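Local coordinates for inositol monophosphatase (Zymomonas mobilis, PDB 4N81), which probably acts as a magnesium-dependent phosphatase that removes the phosphate group from inositol monophosphate or related sugar phosphates, at residues V202-K207 with R226-R231; L155-P160 with V169-I174; A106-G111 with L206-F211. All coordinates share one frame; numbering follows the deposited sequence.

How the contacts relate
Contacts 1 and 2 lie on one mixed sheet, where strands 200-203 and 154-157 are parallel neighbours. Their centres are 12 Å apart. Two hydrogen bonds probably join them: Glu203 OE2 to Thr158 OG1 at 2.6 Å, and the backbone carbonyl Val202 O to Thr157 OG1 at 2.7 Å. Contact 3 continues from contact 1 along the chain and shares Leu206 and Lys207 with it. It reaches the second, seven-stranded sheet and holds Asp210, a predicted magnesium ligand. The Glu203 side chain of contact 1 is about 7 Å from that of Asp210. Contact 2 is more remote, with Thr157 about 12 Å from Asp210, side chain to side chain.

Contact 1. Residues V202-K207 with R226-R231; sequences VEQGLK and RDWQNR
The indole of Trp228 lies across Val202, Glu203 and Gln204, where strand 200-203 of the five-stranded sheet ends. Trp228 itself sits in a type I beta turn, Asp227 to Asn230, that follows edge strand 224-226. The turn therefore reaches across strand 241-244, which lies between the two in the sheet. The tight part is the six-membered half of the indole. Val202 CG1 touches Trp228 CZ2 at 3.8 Å, and the two side chains cross at about a right angle. The backbone takes part as well: Glu203 O comes within 3.4 Å of Trp228 CZ2. Gln204 is extended and crosses the indole at about a right angle. Its CB meets Trp228 CH2 at 3.8 Å, and its NE2 meets Trp228 CZ3 at 3.7 Å. The Gln204 amide is tilted 34° from the indole plane. Its polar ends are held elsewhere, OE1 by Glu164 N and NE2 by Glu240 OE2. Trp228 NE1 is bonded to Val241 O, which satisfies the buried nitrogen and helps hold the ring's rotation. Met257 of helix 250-257 also packs on the ring.

The looser side is the rest of the turn, where Gln229 and Arg231 are exposed and have no contact with 202-207. Order here comes from the Asp227 carboxylate. Its OD2 accepts from two backbone amides, which approach from opposite faces of the carboxylate plane. The bond from Gln229 N makes an Asx turn: Gln229 N is 2.9 Å from Asp227 OD2 and bends to it at 134°. Arg231 N is the second donor, at the same distance from Asp227 OD2 and straighter, at 158°.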
loop_
_atom_site.group_PDB
_atom_site.type_symbol
_atom_site.label_atom_id
_atom_site.label_comp_id
_atom_site.label_asym_id
_atom_site.label_seq_id
_atom_site.Cartn_x
_atom_site.Cartn_y
_atom_site.Cartn_z
ATOM N N VAL A 202 -12.697 -5.428 -6.745
ATOM C CA VAL A 202 -13.937 -4.853 -7.277
ATOM C C VAL A 202 -13.776 -3.346 -7.229
ATOM O O VAL A 202 -13.523 -2.788 -6.152
ATOM C CB VAL A 202 -15.172 -5.265 -6.412
ATOM C CG1 VAL A 202 -16.452 -4.488 -6.866
ATOM C CG2 VAL A 202 -15.377 -6.787 -6.520
ATOM N N GLU A 203 -13.932 -2.687 -8.389
ATOM C CA GLU A 203 -13.801 -1.250 -8.457
ATOM C C GLU A 203 -14.844 -0.658 -9.374
ATOM O O GLU A 203 -15.418 -1.348 -10.245
ATOM C CB GLU A 203 -12.394 -0.838 -8.936
ATOM C CG GLU A 203 -11.324 -1.231 -7.837
ATOM C CD GLU A 203 -9.913 -0.721 -8.123
ATOM O OE1 GLU A 203 -9.493 -0.729 -9.295
ATOM O OE2 GLU A 203 -9.232 -0.334 -7.160
ATOM N N GLN A 204 -14.998 0.653 -9.235
ATOM C CA GLN A 204 -15.960 1.387 -10.079
ATOM C C GLN A 204 -15.360 2.734 -10.422
ATOM O O GLN A 204 -14.586 3.297 -9.619
ATOM C CB GLN A 204 -17.273 1.583 -9.289
ATOM C CG GLN A 204 -18.373 2.358 -10.051
ATOM C CD GLN A 204 -19.660 2.458 -9.246
ATOM O OE1 GLN A 204 -19.631 2.849 -8.102
ATOM N NE2 GLN A 204 -20.793 2.039 -9.836
ATOM N N GLY A 205 -15.724 3.278 -11.589
ATOM C CA GLY A 205 -15.261 4.607 -11.966
ATOM C C GLY A 205 -13.928 4.634 -12.683
ATOM O O GLY A 205 -13.401 5.707 -12.943
ATOM N N LEU A 206 -13.381 3.478 -13.056
ATOM C CA LEU A 206 -12.102 3.474 -13.805
ATOM C C LEU A 206 -12.263 3.983 -15.257
ATOM O O LEU A 206 -13.361 3.851 -15.860
ATOM C CB LEU A 206 -11.531 2.035 -13.874
ATOM C CG LEU A 206 -10.760 1.563 -12.631
ATOM C CD1 LEU A 206 -11.497 1.667 -11.376
ATOM C CD2 LEU A 206 -10.339 0.109 -12.866
ATOM N N LYS A 207 -11.192 4.585 -15.794
ATOM C CA LYS A 207 -11.091 4.960 -17.212
ATOM C C LYS A 207 -10.438 3.805 -17.952
ATOM O O LYS A 207 -9.811 3.001 -17.309
ATOM C CB LYS A 207 -10.218 6.223 -17.348
ATOM C CG LYS A 207 -10.760 7.370 -16.496
ATOM C CD LYS A 207 -12.139 7.777 -16.971
ATOM C CE LYS A 207 -12.758 8.920 -16.091
ATOM N NZ LYS A 207 -13.527 8.428 -14.885
ATOM N N ARG A 226 -13.935 -8.980 -15.685
ATOM C CA ARG A 226 -15.108 -8.628 -16.453
ATOM C C ARG A 226 -15.745 -7.356 -15.882
ATOM O O ARG A 226 -15.303 -6.845 -14.861
ATOM C CB ARG A 226 -16.170 -9.743 -16.299
ATOM C CG ARG A 226 -15.711 -11.169 -16.712
ATOM C CD ARG A 226 -15.746 -11.269 -18.224
ATOM N NE ARG A 226 -15.017 -12.430 -18.701
ATOM C CZ ARG A 226 -15.512 -13.660 -18.755
ATOM N NH1 ARG A 226 -16.771 -13.912 -18.364
ATOM N NH2 ARG A 226 -14.734 -14.644 -19.218
ATOM N N ASP A 227 -16.820 -6.880 -16.517
ATOM C CA ASP A 227 -17.642 -5.872 -15.835
ATOM C C ASP A 227 -18.625 -6.517 -14.857
ATOM O O ASP A 227 -18.558 -7.728 -14.630
ATOM C CB ASP A 227 -18.320 -4.874 -16.787
ATOM C CG ASP A 227 -19.427 -5.495 -17.637
ATOM O OD1 ASP A 227 -19.768 -4.856 -18.667
ATOM O OD2 ASP A 227 -19.966 -6.573 -17.286
ATOM N N TRP A 228 -19.483 -5.701 -14.237
ATOM C CA TRP A 228 -20.377 -6.209 -13.168
ATOM C C TRP A 228 -21.589 -6.993 -13.742
ATOM O O TRP A 228 -22.378 -7.542 -12.986
ATOM C CB TRP A 228 -20.878 -5.054 -12.261
ATOM C CG TRP A 228 -19.773 -4.415 -11.453
ATOM C CD1 TRP A 228 -18.410 -4.765 -11.421
ATOM C CD2 TRP A 228 -19.933 -3.350 -10.528
ATOM N NE1 TRP A 228 -17.745 -3.944 -10.506
ATOM C CE2 TRP A 228 -18.666 -3.071 -9.965
ATOM C CE3 TRP A 228 -21.041 -2.589 -10.127
ATOM C CZ2 TRP A 228 -18.479 -2.055 -9.002
ATOM C CZ3 TRP A 228 -20.860 -1.575 -9.163
ATOM C CH2 TRP A 228 -19.580 -1.329 -8.607
ATOM N N GLN A 229 -21.754 -6.994 -15.061
ATOM C CA GLN A 229 -22.694 -7.889 -15.749
ATOM C C GLN A 229 -22.030 -9.164 -16.287
ATOM O O GLN A 229 -22.627 -9.888 -17.101
ATOM C CB GLN A 229 -23.402 -7.146 -16.900
ATOM C CG GLN A 229 -24.481 -6.109 -16.410
ATOM C CD GLN A 229 -23.835 -4.877 -15.819
ATOM O OE1 GLN A 229 -23.009 -4.229 -16.483
ATOM N NE2 GLN A 229 -24.198 -4.533 -14.578
ATOM N N ASN A 230 -20.792 -9.404 -15.864
ATOM C CA ASN A 230 -19.966 -10.541 -16.329
ATOM C C ASN A 230 -19.692 -10.476 -17.843
ATOM O O ASN A 230 -19.471 -11.508 -18.483
ATOM C CB ASN A 230 -20.621 -11.905 -16.017
ATOM C CG ASN A 230 -19.633 -13.072 -16.188
ATOM O OD1 ASN A 230 -18.450 -12.929 -15.888
ATOM N ND2 ASN A 230 -20.110 -14.199 -16.719
ATOM N N ARG A 231 -19.694 -9.268 -18.405
ATOM C CA ARG A 231 -19.367 -9.094 -19.818
ATOM C C ARG A 231 -17.900 -8.684 -20.015
ATOM O O ARG A 231 -17.277 -8.160 -19.097
ATOM C CB ARG A 231 -20.297 -8.018 -20.441
ATOM C CG ARG A 231 -21.787 -8.456 -20.515
ATOM C CD ARG A 231 -22.707 -7.289 -20.998
ATOM N NE ARG A 231 -24.081 -7.814 -21.087
ATOM C CZ ARG A 231 -24.611 -8.448 -22.120
ATOM N NH1 ARG A 231 -23.950 -8.595 -23.285
ATOM N NH2 ARG A 231 -25.856 -8.923 -21.990
#

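Contact 2. Residues L155-P160 with V169-I174; sequences LATTSP and VHFDKI
Leu155 and Ile174 are the nearest backbone pair, CA to CA 8.7 Å, and the axes of strand 155-157 and helix 169-174 run nearly antiparallel at 154°. This is the first half of a beta-alpha-beta crossover: strand 154-157, helix 165-175, then strand 180-183 parallel to the first. The axes approach to 10.7 Å, and side chains fill the space between them.

Phe171 carries most of the contact. Its CG is anti to the backbone N (chi1 -178°), which sends the ring away from the helix towards the strand. Leu155 and Thr157 come to meet it from the opposite direction. Leu155 CD2 touches Phe171 CZ at 3.7 Å. Thr157 CG2 is closer still, 3.4 Å from Phe171 CZ. Both approach the ring obliquely. One turn of Thr157 serves two partners: its OG1 is hydrogen-bonded to Val202 O of strand 200-203, and its methyl is left facing the ring. Leu155 also reaches Ile174, with CD2 4.3 Å from Ile174 CG2. Ile174 packs in turn on Ala253 and Met257 of helix 250-257.

The same ring meets Phe163, with the planes about 30° apart, and touches Trp161 of the second subunit. The crossover thus lies next to the dimer interface. An alanine in place of Phe171 would probably open a gap between helix and sheet, leaving the Leu155 and Thr157 methyls without their partner and Trp161 of the second subunit less well packed.

No hydrogen bond crosses from strand to helix. The helix bonds along itself, as from Lys173 N to Val169 O, and the strand bonds to its neighbours in the sheet. The second ring atom that Leu155 CD2 touches is Phe171 CE1, also at 3.7 Å.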
loop_
_atom_site.group_PDB
_atom_site.type_symbol
_atom_site.label_atom_id
_atom_site.label_comp_id
_atom_site.label_asym_id
_atom_site.label_seq_id
_atom_site.Cartn_x
_atom_site.Cartn_y
_atom_site.Cartn_z
ATOM N N LEU A 155 -10.379 -9.679 -0.507
ATOM C CA LEU A 155 -10.957 -8.741 -1.463
ATOM C C LEU A 155 -10.092 -7.473 -1.372
ATOM O O LEU A 155 -9.656 -7.128 -0.294
ATOM C CB LEU A 155 -12.370 -8.357 -0.987
ATOM C CG LEU A 155 -13.143 -7.210 -1.690
ATOM C CD1 LEU A 155 -13.406 -7.547 -3.181
ATOM C CD2 LEU A 155 -14.490 -7.003 -0.914
ATOM N N ALA A 156 -9.892 -6.765 -2.469
ATOM C CA ALA A 156 -9.175 -5.494 -2.386
ATOM C C ALA A 156 -9.946 -4.480 -3.184
ATOM O O ALA A 156 -10.650 -4.818 -4.170
ATOM C CB ALA A 156 -7.737 -5.635 -3.028
ATOM N N THR A 157 -9.784 -3.226 -2.789
ATOM C CA THR A 157 -10.289 -2.124 -3.641
ATOM C C THR A 157 -9.483 -0.864 -3.279
ATOM O O THR A 157 -8.919 -0.798 -2.176
ATOM C CB THR A 157 -11.775 -1.814 -3.424
ATOM O OG1 THR A 157 -12.266 -1.021 -4.547
ATOM C CG2 THR A 157 -12.035 -1.027 -2.082
ATOM N N THR A 158 -9.390 0.092 -4.197
ATOM C CA THR A 158 -8.517 1.236 -3.886
ATOM C C THR A 158 -9.133 2.074 -2.764
ATOM O O THR A 158 -8.435 2.445 -1.806
ATOM C CB THR A 158 -8.269 2.114 -5.147
ATOM O OG1 THR A 158 -7.519 1.322 -6.091
ATOM C CG2 THR A 158 -7.445 3.353 -4.752
ATOM N N SER A 159 -10.438 2.352 -2.878
ATOM C CA SER A 159 -11.139 3.102 -1.816
ATOM C C SER A 159 -12.656 2.921 -1.878
ATOM O O SER A 159 -13.222 3.010 -2.948
ATOM C CB SER A 159 -10.808 4.623 -1.921
ATOM O OG SER A 159 -11.604 5.361 -0.965
ATOM N N PRO A 160 -13.333 2.731 -0.727
ATOM C CA PRO A 160 -14.803 2.740 -0.721
ATOM C C PRO A 160 -15.374 4.047 -1.231
ATOM O O PRO A 160 -16.457 4.078 -1.833
ATOM C CB PRO A 160 -15.166 2.463 0.736
ATOM C CG PRO A 160 -14.028 2.852 1.493
ATOM C CD PRO A 160 -12.809 2.558 0.634
ATOM N N VAL A 169 -22.750 0.900 -1.692
ATOM C CA VAL A 169 -23.593 -0.077 -1.039
ATOM C C VAL A 169 -23.289 -1.492 -1.600
ATOM O O VAL A 169 -23.129 -2.450 -0.819
ATOM C CB VAL A 169 -25.066 0.288 -1.196
ATOM C CG1 VAL A 169 -26.013 -0.874 -0.704
ATOM C CG2 VAL A 169 -25.349 1.626 -0.459
ATOM N N HIS A 170 -23.154 -1.610 -2.931
ATOM C CA HIS A 170 -22.797 -2.935 -3.482
ATOM C C HIS A 170 -21.432 -3.434 -2.963
ATOM O O HIS A 170 -21.246 -4.651 -2.619
ATOM C CB HIS A 170 -22.707 -2.839 -5.023
ATOM C CG HIS A 170 -23.978 -2.385 -5.669
ATOM N ND1 HIS A 170 -25.168 -3.064 -5.519
ATOM C CD2 HIS A 170 -24.237 -1.337 -6.495
ATOM C CE1 HIS A 170 -26.116 -2.439 -6.208
ATOM N NE2 HIS A 170 -25.572 -1.396 -6.812
ATOM N N PHE A 171 -20.477 -2.493 -2.853
ATOM C CA PHE A 171 -19.163 -2.890 -2.371
ATOM C C PHE A 171 -19.248 -3.334 -0.918
ATOM O O PHE A 171 -18.641 -4.336 -0.507
ATOM C CB PHE A 171 -18.116 -1.783 -2.496
ATOM C CG PHE A 171 -16.753 -2.252 -2.030
ATOM C CD1 PHE A 171 -16.025 -3.108 -2.840
ATOM C CD2 PHE A 171 -16.267 -1.930 -0.749
ATOM C CE1 PHE A 171 -14.801 -3.615 -2.408
ATOM C CE2 PHE A 171 -15.037 -2.436 -0.313
ATOM C CZ PHE A 171 -14.328 -3.299 -1.139
ATOM N N ASP A 172 -20.005 -2.585 -0.107
ATOM C CA ASP A 172 -20.070 -2.957 1.283
ATOM C C ASP A 172 -20.697 -4.341 1.480
ATOM O O ASP A 172 -20.287 -5.147 2.380
ATOM C CB ASP A 172 -20.919 -1.925 2.025
ATOM C CG ASP A 172 -20.690 -2.007 3.508
ATOM O OD1 ASP A 172 -19.528 -1.775 3.890
ATOM O OD2 ASP A 172 -21.627 -2.385 4.263
ATOM N N LYS A 173 -21.674 -4.640 0.616
ATOM C CA LYS A 173 -22.326 -5.916 0.751
ATOM C C LYS A 173 -21.366 -7.061 0.435
ATOM O O LYS A 173 -21.376 -8.111 1.138
ATOM C CB LYS A 173 -23.568 -5.999 -0.149
ATOM C CG LYS A 173 -24.746 -5.120 0.392
ATOM C CD LYS A 173 -25.979 -5.182 -0.478
ATOM C CE LYS A 173 -27.163 -4.400 0.211
ATOM N NZ LYS A 173 -28.346 -4.438 -0.741
ATOM N N ILE A 174 -20.580 -6.917 -0.630
ATOM C CA ILE A 174 -19.585 -8.008 -0.824
ATOM C C ILE A 174 -18.445 -8.044 0.205
ATOM O O ILE A 174 -18.032 -9.138 0.660
ATOM C CB ILE A 174 -19.047 -8.107 -2.263
ATOM C CG1 ILE A 174 -18.060 -9.305 -2.380
ATOM C CG2 ILE A 174 -18.397 -6.790 -2.723
ATOM C CD1 ILE A 174 -17.677 -9.579 -3.851
#

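Contact 3. Residues A106-G111 with L206-F211; sequences ALVEDG and LKFYDF
Apolar packing between Val108 and Phe208 makes most of this contact. The two side chains come from opposite directions. Both valine methyls grip the outer end of the ring. Val108 CG2 lies 3.6 Å from Phe208 CZ and approaches obliquely. Val108 CG1 lies 3.9 Å from Phe208 CZ, in the ring plane at its edge. Phe208 has CG anti to the backbone N (chi1 -170°), which carries the ring away from its weakly bonded helical turn towards the strand. Val84 packs on the same ring, and Phe68 meets it edge-to-face.

Backbone contact is slight: Gly111 O lies 4.0 Å from Phe208 CZ. Asp110 and Gly111 form the two-residue turn of the beta hairpin 102-109/112-120 in the seven-stranded sheet. Both have positive phi, consistent with a type I' turn. Phe208 therefore packs near the end of this hairpin, and the segment it belongs to carries Asp210, a predicted magnesium ligand. Asp86 and Asp89 of the same predicted site lie close to Asp210.

Hydrogen bonds occur within 206-211 and hold its first turn. Asp210 N donates to Lys207 O at 2.8 Å. In return, Lys207 N donates to Asp210 OD2 at 2.9 Å. That bond is nearly straight, at 166°, but meets OD2 from above the carboxylate plane, 39° out of it.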
loop_
_atom_site.group_PDB
_atom_site.type_symbol
_atom_site.label_atom_id
_atom_site.label_comp_id
_atom_site.label_asym_id
_atom_site.label_seq_id
_atom_site.Cartn_x
_atom_site.Cartn_y
_atom_site.Cartn_z
ATOM N N ALA A 106 -0.837 -0.856 -22.814
ATOM C CA ALA A 106 -1.635 -1.928 -23.379
ATOM C C ALA A 106 -1.730 -1.755 -24.874
ATOM O O ALA A 106 -1.651 -0.631 -25.362
ATOM C CB ALA A 106 -3.015 -1.905 -22.771
ATOM N N LEU A 107 -1.851 -2.879 -25.591
ATOM C CA LEU A 107 -2.230 -2.859 -27.016
ATOM C C LEU A 107 -3.642 -3.459 -27.091
ATOM O O LEU A 107 -3.901 -4.505 -26.478
ATOM C CB LEU A 107 -1.283 -3.735 -27.843
ATOM C CG LEU A 107 -1.650 -3.894 -29.326
ATOM C CD1 LEU A 107 -1.776 -2.515 -30.010
ATOM C CD2 LEU A 107 -0.608 -4.774 -30.063
ATOM N N VAL A 108 -4.521 -2.813 -27.878
ATOM C CA VAL A 108 -5.932 -3.107 -27.879
ATOM C C VAL A 108 -6.313 -3.310 -29.347
ATOM O O VAL A 108 -5.899 -2.520 -30.183
ATOM C CB VAL A 108 -6.705 -1.919 -27.267
ATOM C CG1 VAL A 108 -8.178 -2.087 -27.463
ATOM C CG2 VAL A 108 -6.406 -1.801 -25.787
ATOM N N GLU A 109 -7.039 -4.385 -29.654
ATOM C CA GLU A 109 -7.480 -4.637 -31.040
ATOM C C GLU A 109 -8.977 -4.847 -31.077
ATOM O O GLU A 109 -9.480 -5.674 -30.320
ATOM C CB GLU A 109 -6.867 -5.927 -31.595
ATOM C CG GLU A 109 -5.394 -5.867 -31.884
ATOM C CD GLU A 109 -4.862 -7.168 -32.518
ATOM O OE1 GLU A 109 -3.649 -7.385 -32.442
ATOM O OE2 GLU A 109 -5.643 -7.953 -33.098
ATOM N N ASP A 110 -9.660 -4.152 -31.999
ATOM C CA ASP A 110 -11.126 -4.202 -32.052
ATOM C C ASP A 110 -11.724 -3.926 -30.657
ATOM O O ASP A 110 -12.710 -4.552 -30.235
ATOM C CB ASP A 110 -11.568 -5.556 -32.568
ATOM C CG ASP A 110 -10.916 -5.904 -33.907
ATOM O OD1 ASP A 110 -10.519 -7.066 -34.053
ATOM O OD2 ASP A 110 -10.771 -5.029 -34.798
ATOM N N GLY A 111 -11.078 -3.021 -29.934
ATOM C CA GLY A 111 -11.573 -2.564 -28.659
ATOM C C GLY A 111 -11.212 -3.510 -27.516
ATOM O O GLY A 111 -11.458 -3.154 -26.369
ATOM N N LEU A 206 -13.381 3.478 -13.056
ATOM C CA LEU A 206 -12.102 3.474 -13.805
ATOM C C LEU A 206 -12.263 3.983 -15.257
ATOM O O LEU A 206 -13.361 3.851 -15.860
ATOM C CB LEU A 206 -11.531 2.035 -13.874
ATOM C CG LEU A 206 -10.760 1.563 -12.631
ATOM C CD1 LEU A 206 -11.497 1.667 -11.376
ATOM C CD2 LEU A 206 -10.339 0.109 -12.866
ATOM N N LYS A 207 -11.192 4.585 -15.794
ATOM C CA LYS A 207 -11.091 4.960 -17.212
ATOM C C LYS A 207 -10.438 3.805 -17.952
ATOM O O LYS A 207 -9.811 3.001 -17.309
ATOM C CB LYS A 207 -10.218 6.223 -17.348
ATOM C CG LYS A 207 -10.760 7.370 -16.496
ATOM C CD LYS A 207 -12.139 7.777 -16.971
ATOM C CE LYS A 207 -12.758 8.920 -16.091
ATOM N NZ LYS A 207 -13.527 8.428 -14.885
ATOM N N PHE A 208 -10.530 3.752 -19.287
ATOM C CA PHE A 208 -9.944 2.625 -20.024
ATOM C C PHE A 208 -8.412 2.551 -19.799
ATOM O O PHE A 208 -7.824 1.451 -19.744
ATOM C CB PHE A 208 -10.261 2.746 -21.538
ATOM C CG PHE A 208 -9.897 1.506 -22.358
ATOM C CD1 PHE A 208 -10.198 0.230 -21.905
ATOM C CD2 PHE A 208 -9.308 1.636 -23.608
ATOM C CE1 PHE A 208 -9.878 -0.920 -22.670
ATOM C CE2 PHE A 208 -9.009 0.500 -24.414
ATOM C CZ PHE A 208 -9.287 -0.781 -23.938
ATOM N N TYR A 209 -7.780 3.707 -19.596
ATOM C CA TYR A 209 -6.344 3.777 -19.321
ATOM C C TYR A 209 -6.032 2.987 -18.056
ATOM O O TYR A 209 -4.905 2.516 -17.887
ATOM C CB TYR A 209 -5.917 5.239 -18.945
ATOM C CG TYR A 209 -6.282 6.286 -19.929
ATOM C CD1 TYR A 209 -5.437 6.559 -21.025
ATOM C CD2 TYR A 209 -7.443 7.016 -19.789
ATOM C CE1 TYR A 209 -5.745 7.540 -21.959
ATOM C CE2 TYR A 209 -7.776 7.994 -20.718
ATOM C CZ TYR A 209 -6.926 8.262 -21.806
ATOM O OH TYR A 209 -7.266 9.260 -22.722
ATOM N N ASP A 210 -6.985 2.922 -17.147
ATOM C CA ASP A 210 -6.719 2.258 -15.871
ATOM C C ASP A 210 -6.878 0.726 -15.891
ATOM O O ASP A 210 -6.374 0.096 -14.976
ATOM C CB ASP A 210 -7.678 2.758 -14.781
ATOM C CG ASP A 210 -7.651 4.301 -14.595
ATOM O OD1 ASP A 210 -6.562 4.909 -14.704
ATOM O OD2 ASP A 210 -8.746 4.867 -14.348
ATOM N N PHE A 211 -7.561 0.134 -16.886
ATOM C CA PHE A 211 -7.790 -1.327 -16.860
ATOM C C PHE A 211 -7.405 -2.109 -18.111
ATOM O O PHE A 211 -7.284 -3.375 -18.079
ATOM C CB PHE A 211 -9.241 -1.695 -16.405
ATOM C CG PHE A 211 -10.327 -1.172 -17.315
ATOM C CD1 PHE A 211 -10.709 -1.881 -18.452
ATOM C CD2 PHE A 211 -10.976 0.020 -17.029
ATOM C CE1 PHE A 211 -11.748 -1.421 -19.285
ATOM C CE2 PHE A 211 -11.990 0.495 -17.851
ATOM C CZ PHE A 211 -12.389 -0.224 -18.982
#